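Local atomic coordinates of SAM-dependent O-methyltransferase (Leptospira interrogans, PDB entry 2HNK), a protein that probably transfers a methyl group from S-adenosyl-L-methionine to a hydroxyl oxygen of an acceptor, and binds the by-product S-adenosyl-L-homocysteine. Residues K32-L37 against T69-S74. Numbering follows the deposited sequence.
With SAH (S-adenosyl-L-homocysteine), chain O.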
loop_
_atom_site.group_PDB
_atom_site.type_symbol
_atom_site.label_atom_id
_atom_site.label_comp_id
_atom_site.label_asym_id
_atom_site.label_seq_id
_atom_site.Cartn_x
_atom_site.Cartn_y
_atom_site.Cartn_z
ATOM N N LYS C 32 17.030 18.152 -3.198
ATOM C CA LYS C 32 17.836 19.134 -3.927
ATOM C C LYS C 32 19.329 18.800 -3.845
ATOM O O LYS C 32 20.024 18.814 -4.865
ATOM C CB LYS C 32 17.574 20.556 -3.423
ATOM C CG LYS C 32 16.202 21.096 -3.770
ATOM C CD LYS C 32 16.014 22.520 -3.251
ATOM C CE LYS C 32 14.640 23.063 -3.642
ATOM N NZ LYS C 32 14.256 24.295 -2.880
ATOM N N GLU C 33 19.808 18.483 -2.640
ATOM C CA GLU C 33 21.208 18.106 -2.443
ATOM C C GLU C 33 21.573 16.859 -3.251
ATOM O O GLU C 33 22.622 16.820 -3.890
ATOM C CB GLU C 33 21.531 17.901 -0.960
ATOM C CG GLU C 33 23.021 17.739 -0.692
ATOM C CD GLU C 33 23.382 17.664 0.778
ATOM O OE1 GLU C 33 22.662 18.225 1.631
ATOM O OE2 GLU C 33 24.420 17.050 1.083
ATOM N N THR C 34 20.700 15.854 -3.217
ATOM C CA THR C 34 20.888 14.614 -3.968
ATOM C C THR C 34 20.862 14.856 -5.481
ATOM O O THR C 34 21.596 14.204 -6.220
ATOM C CB THR C 34 19.827 13.547 -3.570
ATOM O OG1 THR C 34 19.882 13.325 -2.158
ATOM C CG2 THR C 34 20.072 12.222 -4.285
ATOM N N GLY C 35 20.016 15.795 -5.921
ATOM C CA GLY C 35 19.908 16.193 -7.333
ATOM C C GLY C 35 21.211 16.695 -7.941
ATOM O O GLY C 35 21.411 16.627 -9.155
ATOM N N THR C 36 22.095 17.202 -7.088
ATOM C CA THR C 36 23.431 17.636 -7.481
ATOM C C THR C 36 24.324 16.442 -7.846
ATOM O O THR C 36 25.218 16.560 -8.695
ATOM C CB THR C 36 24.069 18.464 -6.346
ATOM O OG1 THR C 36 23.389 19.722 -6.243
ATOM C CG2 THR C 36 25.539 18.715 -6.597
ATOM N N LEU C 37 24.070 15.296 -7.216
ATOM C CA LEU C 37 24.883 14.097 -7.429
ATOM C C LEU C 37 24.501 13.376 -8.723
ATOM O O LEU C 37 23.338 13.397 -9.132
ATOM C CB LEU C 37 24.772 13.157 -6.231
ATOM C CG LEU C 37 24.733 13.791 -4.833
ATOM C CD1 LEU C 37 24.551 12.707 -3.782
ATOM C CD2 LEU C 37 25.967 14.641 -4.526
ATOM N N THR C 69 20.664 2.427 1.325
ATOM C CA THR C 69 20.265 3.667 1.983
ATOM C C THR C 69 20.584 4.936 1.203
ATOM O O THR C 69 19.797 5.886 1.234
ATOM C CB THR C 69 20.860 3.720 3.409
ATOM O OG1 THR C 69 20.221 2.706 4.182
ATOM C CG2 THR C 69 20.639 5.074 4.082
ATOM N N PHE C 70 21.739 4.959 0.529
ATOM C CA PHE C 70 22.150 6.112 -0.289
ATOM C C PHE C 70 22.138 7.378 0.574
ATOM O O PHE C 70 22.594 7.330 1.724
ATOM C CB PHE C 70 21.259 6.211 -1.541
ATOM C CG PHE C 70 21.752 7.176 -2.595
ATOM C CD1 PHE C 70 23.113 7.309 -2.879
ATOM C CD2 PHE C 70 20.842 7.928 -3.329
ATOM C CE1 PHE C 70 23.557 8.196 -3.864
ATOM C CE2 PHE C 70 21.278 8.816 -4.312
ATOM C CZ PHE C 70 22.636 8.952 -4.580
ATOM N N THR C 71 21.605 8.489 0.057
ATOM C CA THR C 71 21.620 9.761 0.796
ATOM C C THR C 71 20.493 9.883 1.838
ATOM O O THR C 71 20.361 10.916 2.506
ATOM C CB THR C 71 21.623 10.983 -0.145
ATOM O OG1 THR C 71 20.545 10.868 -1.083
ATOM C CG2 THR C 71 22.949 11.084 -0.896
ATOM N N GLY C 72 19.673 8.839 1.943
ATOM C CA GLY C 72 18.809 8.639 3.097
ATOM C C GLY C 72 17.333 9.002 3.064
ATOM O O GLY C 72 16.682 8.942 4.112
ATOM N N TYR C 73 16.785 9.343 1.894
ATOM C CA TYR C 73 15.397 9.833 1.842
ATOM C C TYR C 73 14.386 8.839 2.403
ATOM O O TYR C 73 13.541 9.210 3.223
ATOM C CB TYR C 73 14.969 10.299 0.431
ATOM C CG TYR C 73 13.674 11.110 0.440
ATOM C CD1 TYR C 73 12.428 10.484 0.352
ATOM C CD2 TYR C 73 13.696 12.500 0.561
ATOM C CE1 TYR C 73 11.243 11.221 0.375
ATOM C CE2 TYR C 73 12.513 13.247 0.582
ATOM C CZ TYR C 73 11.294 12.598 0.489
ATOM O OH TYR C 73 10.127 13.328 0.514
ATOM N N SER C 74 14.472 7.589 1.967
ATOM C CA SER C 74 13.506 6.582 2.371
ATOM C C SER C 74 13.620 6.265 3.857
ATOM O O SER C 74 12.603 6.106 4.537
ATOM C CB SER C 74 13.629 5.308 1.516
ATOM O OG SER C 74 14.899 4.694 1.636
HETATM N N SAH O . 16.883 4.032 -0.457
HETATM C CA SAH O . 17.676 5.112 -1.121
HETATM C CB SAH O . 18.116 4.660 -2.513
HETATM C CG SAH O . 19.071 3.462 -2.510
HETATM S SD SAH O . 20.227 3.592 -3.891
HETATM C C SAH O . 16.953 6.468 -1.177
HETATM O O SAH O . 17.529 7.481 -1.587
HETATM O OXT SAH O . 15.784 6.591 -0.815
HETATM C "C5'" SAH O . 21.119 2.067 -3.486
HETATM C "C4'" SAH O . 22.162 2.190 -2.380
HETATM O "O4'" SAH O . 22.576 0.892 -2.008
HETATM C "C3'" SAH O . 23.407 2.945 -2.815
HETATM O "O3'" SAH O . 23.654 3.974 -1.887
HETATM C "C2'" SAH O . 24.546 1.946 -2.766
HETATM O "O2'" SAH O . 25.697 2.527 -2.190
HETATM C "C1'" SAH O . 23.984 0.838 -1.881
HETATM N N9 SAH O . 24.507 -0.510 -2.201
HETATM C C8 SAH O . 24.963 -0.996 -3.407
HETATM N N7 SAH O . 25.360 -2.281 -3.235
HETATM C C5 SAH O . 25.161 -2.628 -1.940
HETATM C C6 SAH O . 25.385 -3.801 -1.219
HETATM N N6 SAH O . 25.896 -4.876 -1.806
HETATM N N1 SAH O . 25.080 -3.845 0.129
HETATM C C2 SAH O . 24.546 -2.738 0.764
HETATM N N3 SAH O . 24.325 -1.577 0.046
HETATM C C4 SAH O . 24.629 -1.520 -1.280
#
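T34 in the last turn of helix 25-35 and L37 in the loop that follows meet F70 and T71 in a small buried contact of methyl groups, a phenyl ring and two close threonine hydroxyls, where the cofactor-binding loop of a Rossmann-like methyltransferase meets the helix, F70 lying between T34 and the ligand. The loop makes a type II' turn from T69 to G72, leading from strand 63-67 into helix 73-81. T34 faces both loop side chains, its methyl toward F70 and its hydroxyl toward T71. The methyl, anti to the backbone N, lies 3.6 Å (CG2) from F70 CE2, meeting the ring obliquely. The same torsion (chi1 -56°) turns the hydroxyl back beside the backbone N, where OG1 bonds to L30 O of its own helix while lying 2.8 Å from T71 OG1. L37 reaches over from its loop, its CD1 meeting T71 CG2 tip to tip at 3.7 Å. That T71 methyl also sits 4.1 Å above the F70 ring plane, over its centre, so the loop packs on itself as well as on the helix. Around the base of the same ring lies S-adenosyl-L-homocysteine, whose O3' comes within 3.3 Å of F70 CB. Further along, S74 grips the amino-acid end of the ligand: its OG accepts from the ligand N at 3.0 Å, and its backbone N donates to OXT. Helix 95-107 borders the contact through W97, edge-to-face with F70, and V100 against T71, while D92, ending strand 87-92, holds the amides of T69 and F70.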